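Local coordinates for aldehyde dehydrogenase family protein (Pseudomonas syringae pv. tomato, PDB 6X9L) that oxidises long-chain aliphatic aldehydes as a member of the aldehyde dehydrogenase family, and binds octanal together with NAD+, at residues N274-P277 against P278-A282; S436-A440 against G441-L445. The protein carries 1 engineered substitution. All coordinates share one frame; numbering follows the deposited sequence.

Contact 1: residues N274-P277 against P278-A282; sequences NAVP and PGVMA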
loop_
_atom_site.group_PDB
_atom_site.type_symbol
_atom_site.label_atom_id
_atom_site.label_comp_id
_atom_site.label_asym_id
_atom_site.label_seq_id
_atom_site.Cartn_x
_atom_site.Cartn_y
_atom_site.Cartn_z
ATOM N N ASN A 274 6.831 40.461 -3.603
ATOM C CA ASN A 274 7.800 39.464 -4.099
ATOM C C ASN A 274 7.265 38.039 -4.008
ATOM O O ASN A 274 7.918 37.181 -4.549
ATOM C CB ASN A 274 9.121 39.534 -3.350
ATOM C CG ASN A 274 9.913 40.753 -3.741
ATOM O OD1 ASN A 274 10.930 41.055 -3.141
ATOM N ND2 ASN A 274 9.451 41.455 -4.753
ATOM N N ALA A 275 6.145 37.796 -3.338
ATOM C CA ALA A 275 5.695 36.394 -3.214
ATOM C C ALA A 275 4.538 36.058 -4.150
ATOM O O ALA A 275 4.397 34.911 -4.472
ATOM C CB ALA A 275 5.370 36.067 -1.783
ATOM N N VAL A 276 3.721 37.023 -4.540
ATOM C CA VAL A 276 2.579 36.689 -5.430
ATOM C C VAL A 276 3.060 36.259 -6.816
ATOM O O VAL A 276 2.533 35.311 -7.341
ATOM C CB VAL A 276 1.554 37.826 -5.505
ATOM C CG1 VAL A 276 0.524 37.549 -6.567
ATOM C CG2 VAL A 276 0.878 38.040 -4.176
ATOM N N PRO A 277 4.046 36.920 -7.435
ATOM C CA PRO A 277 4.488 36.530 -8.752
ATOM C C PRO A 277 5.050 35.109 -8.814
ATOM O O PRO A 277 4.699 34.418 -9.690
ATOM C CB PRO A 277 5.589 37.547 -9.053
ATOM C CG PRO A 277 5.179 38.723 -8.262
ATOM C CD PRO A 277 4.663 38.134 -6.976
ATOM N N PRO A 278 5.907 34.660 -7.892
ATOM C CA PRO A 278 6.427 33.309 -7.931
ATOM C C PRO A 278 5.302 32.289 -7.770
ATOM O O PRO A 278 5.395 31.288 -8.353
ATOM C CB PRO A 278 7.435 33.283 -6.781
ATOM C CG PRO A 278 7.816 34.709 -6.652
ATOM C CD PRO A 278 6.507 35.430 -6.846
ATOM N N GLY A 279 4.326 32.570 -6.919
ATOM C CA GLY A 279 3.193 31.667 -6.801
ATOM C C GLY A 279 2.428 31.510 -8.102
ATOM O O GLY A 279 2.067 30.393 -8.489
ATOM N N VAL A 280 2.164 32.630 -8.792
ATOM C CA VAL A 280 1.498 32.591 -10.095
ATOM C C VAL A 280 2.328 31.792 -11.087
ATOM O O VAL A 280 1.817 30.910 -11.791
ATOM C CB VAL A 280 1.247 34.018 -10.613
ATOM C CG1 VAL A 280 0.679 33.974 -12.012
ATOM C CG2 VAL A 280 0.324 34.796 -9.667
ATOM N N MET A 281 3.622 32.099 -11.167
ATOM C CA MET A 281 4.511 31.312 -12.009
ATOM C C MET A 281 4.484 29.836 -11.616
ATOM O O MET A 281 4.437 28.957 -12.480
ATOM C CB MET A 281 5.927 31.881 -11.940
ATOM C CG MET A 281 6.055 33.267 -12.542
ATOM S SD MET A 281 5.562 33.319 -14.287
ATOM C CE MET A 281 3.783 33.495 -14.194
ATOM N N ALA A 282 4.485 29.543 -10.319
ATOM C CA ALA A 282 4.384 28.150 -9.891
ATOM C C ALA A 282 3.059 27.530 -10.324
ATOM O O ALA A 282 3.027 26.391 -10.792
ATOM C CB ALA A 282 4.545 28.047 -8.370
#
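Val276 and Val280, one helical turn apart, meet at an oblique angle through single methyls, CG1 of Val276 lying 4.2 Å from CG2 of Val280. Opposite branches do the touching: on Val276 it is the methyl anti to the backbone N (chi1 171°), on Val280 the one anti to the carbonyl carbon. The backbone bond beneath them survives: Val280 N donates to Val276 O over 3.1 Å. One residue on, Met281 N reaches Pro277 O at 3.0 Å with an almost straight N-H...O angle of 178°.

The consecutive prolines break this pattern. Their rings lie side by side and point the same way, and neither nitrogen has a hydrogen to give to the preceding turn, so the helix is kinked here. Pro278 puts its ring where such a bond would have run: its CD and CG both lie 3.2 Å from Asn274 O, and the ring rests against the preceding turn, Asn274 to Pro277. Next to this break the bond from Gly279 N to Ala275 O is weak, stretched to 3.4 Å.

The segments belong to helix 272-284, the crossover of the beta-alpha-beta unit between strands 263-266 and 296-300. Val276, Pro277 and Val280 pack on helix 304-316 through Val307, Leu310 and Thr314, whereas Pro278 touches Tyr447 in the loop following strand 442-445.

Contact 2: residues S436-A440 against G441-L445; sequences SRIRA and GQVHL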
loop_
_atom_site.group_PDB
_atom_site.type_symbol
_atom_site.label_atom_id
_atom_site.label_comp_id
_atom_site.label_asym_id
_atom_site.label_seq_id
_atom_site.Cartn_x
_atom_site.Cartn_y
_atom_site.Cartn_z
ATOM N N SER A 436 3.420 21.995 9.001
ATOM C CA SER A 436 3.108 20.737 9.663
ATOM C C SER A 436 1.613 20.547 9.878
ATOM O O SER A 436 1.202 19.467 10.313
ATOM C CB SER A 436 3.834 20.673 10.998
ATOM O OG SER A 436 3.437 21.778 11.776
ATOM N N ARG A 437 0.803 21.569 9.596
ATOM C CA ARG A 437 -0.642 21.482 9.729
ATOM C C ARG A 437 -1.342 21.233 8.402
ATOM O O ARG A 437 -2.526 20.887 8.411
ATOM C CB ARG A 437 -1.193 22.757 10.385
ATOM C CG ARG A 437 -0.741 22.938 11.835
ATOM C CD ARG A 437 -1.115 24.298 12.381
ATOM N NE ARG A 437 -2.560 24.494 12.378
ATOM C CZ ARG A 437 -3.169 25.655 12.622
ATOM N NH1 ARG A 437 -2.465 26.750 12.890
ATOM N NH2 ARG A 437 -4.496 25.715 12.602
ATOM N N ILE A 438 -0.649 21.390 7.276
ATOM C CA ILE A 438 -1.204 21.022 5.973
ATOM C C ILE A 438 -1.089 19.508 5.781
ATOM O O ILE A 438 0.008 18.934 5.851
ATOM C CB ILE A 438 -0.497 21.773 4.828
ATOM C CG1 ILE A 438 -0.203 23.233 5.194
ATOM C CG2 ILE A 438 -1.331 21.700 3.549
ATOM C CD1 ILE A 438 -1.377 24.164 5.070
ATOM N N ARG A 439 -2.226 18.860 5.519
ATOM C CA ARG A 439 -2.278 17.423 5.264
ATOM C C ARG A 439 -1.974 17.159 3.791
ATOM O O ARG A 439 -2.859 17.030 2.937
ATOM C CB ARG A 439 -3.622 16.880 5.714
ATOM C CG ARG A 439 -3.642 16.940 7.231
ATOM C CD ARG A 439 -4.723 16.161 7.852
ATOM N NE ARG A 439 -4.484 14.721 7.966
ATOM C CZ ARG A 439 -3.458 14.161 8.586
ATOM N NH1 ARG A 439 -2.497 14.903 9.082
ATOM N NH2 ARG A 439 -3.390 12.843 8.666
ATOM N N ALA A 440 -0.674 17.092 3.503
ATOM C CA ALA A 440 -0.153 17.008 2.151
ATOM C C ALA A 440 1.232 16.376 2.207
ATOM O O ALA A 440 1.974 16.564 3.171
ATOM C CB ALA A 440 -0.095 18.389 1.490
ATOM N N GLY A 441 1.571 15.622 1.161
ATOM C CA GLY A 441 2.813 14.874 1.191
ATOM C C GLY A 441 4.038 15.758 1.126
ATOM O O GLY A 441 5.098 15.399 1.655
ATOM N N GLN A 442 3.923 16.920 0.485
ATOM C CA GLN A 442 4.997 17.896 0.506
ATOM C C GLN A 442 4.446 19.282 0.807
ATOM O O GLN A 442 3.376 19.657 0.318
ATOM C CB GLN A 442 5.767 17.896 -0.808
ATOM C CG GLN A 442 6.737 16.755 -0.921
ATOM C CD GLN A 442 7.665 16.933 -2.104
ATOM O OE1 GLN A 442 7.488 17.847 -2.887
ATOM N NE2 GLN A 442 8.666 16.062 -2.229
ATOM N N VAL A 443 5.181 20.030 1.628
ATOM C CA VAL A 443 4.932 21.449 1.843
ATOM C C VAL A 443 6.228 22.189 1.560
ATOM O O VAL A 443 7.289 21.798 2.061
ATOM C CB VAL A 443 4.442 21.749 3.272
ATOM C CG1 VAL A 443 3.888 23.161 3.347
ATOM C CG2 VAL A 443 3.417 20.690 3.752
ATOM N N HIS A 444 6.138 23.251 0.757
ATOM C CA HIS A 444 7.287 24.009 0.272
ATOM C C HIS A 444 7.266 25.418 0.844
ATOM O O HIS A 444 6.288 26.153 0.662
ATOM C CB HIS A 444 7.295 24.081 -1.256
ATOM C CG HIS A 444 7.435 22.753 -1.928
ATOM N ND1 HIS A 444 8.521 22.422 -2.711
ATOM C CD2 HIS A 444 6.616 21.673 -1.950
ATOM C CE1 HIS A 444 8.367 21.196 -3.178
ATOM N NE2 HIS A 444 7.224 20.717 -2.723
ATOM N N LEU A 445 8.369 25.810 1.477
ATOM C CA LEU A 445 8.466 27.074 2.194
ATOM C C LEU A 445 9.238 28.096 1.370
ATOM O O LEU A 445 10.397 27.857 1.005
ATOM C CB LEU A 445 9.161 26.857 3.528
ATOM C CG LEU A 445 8.576 25.731 4.356
ATOM C CD1 LEU A 445 9.331 25.655 5.660
ATOM C CD2 LEU A 445 7.097 25.987 4.606
#
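Ile438 and Val443 face each other across the bend that leads from helix 428-435 into strand 442-445. The nearest approach is CG2 of Val443 to CB of Ile438, 4.2 Å, with CG1 of Val443 only slightly farther from CG1 of Ile438. Ala440 closes the inner side, its CB 3.9 Å from Gln442 O. The interior is buried and mainly apolar, with Ala412, Ala421, Val423 and Ala435 around it and Asn413 also against Ile438.

The bend includes an inverse gamma turn centred on Arg439, though its closing bond is weak and doubtful. Beyond it, strand 442-445 is outermost in its sheet within the chain, and it pairs in parallel with a strand of the second subunit, so the sheet continues through the dimer interface.

Arg437 is the exposed side, starting away from the strand and forming a salt bridge with Asp406. Arg439 departs from the strand as well, but its NH2 bonds Pro148 O of the second subunit, so its end lies at the interface. On the strand itself, partly exposed His444 donates from NE2 to OE1 of buried Gln442 at 2.9 Å, 34° out of the amide carbonyl plane, and Gln442 NE2 is held by Pro455 O.

Contacts 1 and 2 do not touch, with centres 18 Å apart and nearest atoms about 9 Å. They belong to the same seven-stranded sheet region, contact 1 on a crossover helix leaving strand 263-266 and contact 2 at the edge strand, with strand 422-424 between those two strands. Tyr447, two residues past contact 2, is weakly hydrogen-bonded to Ala275 O, a link through the chain just beyond it. Contact 2 is nearer the bound ligands: the side chain of Gln442 is about 8 Å from octanal and about 9 Å from NAD, and it packs on Phe456 of the octanal pocket, which contains the engineered Ala291. From contact 1, the Met281 side chain is about 11 Å from octanal.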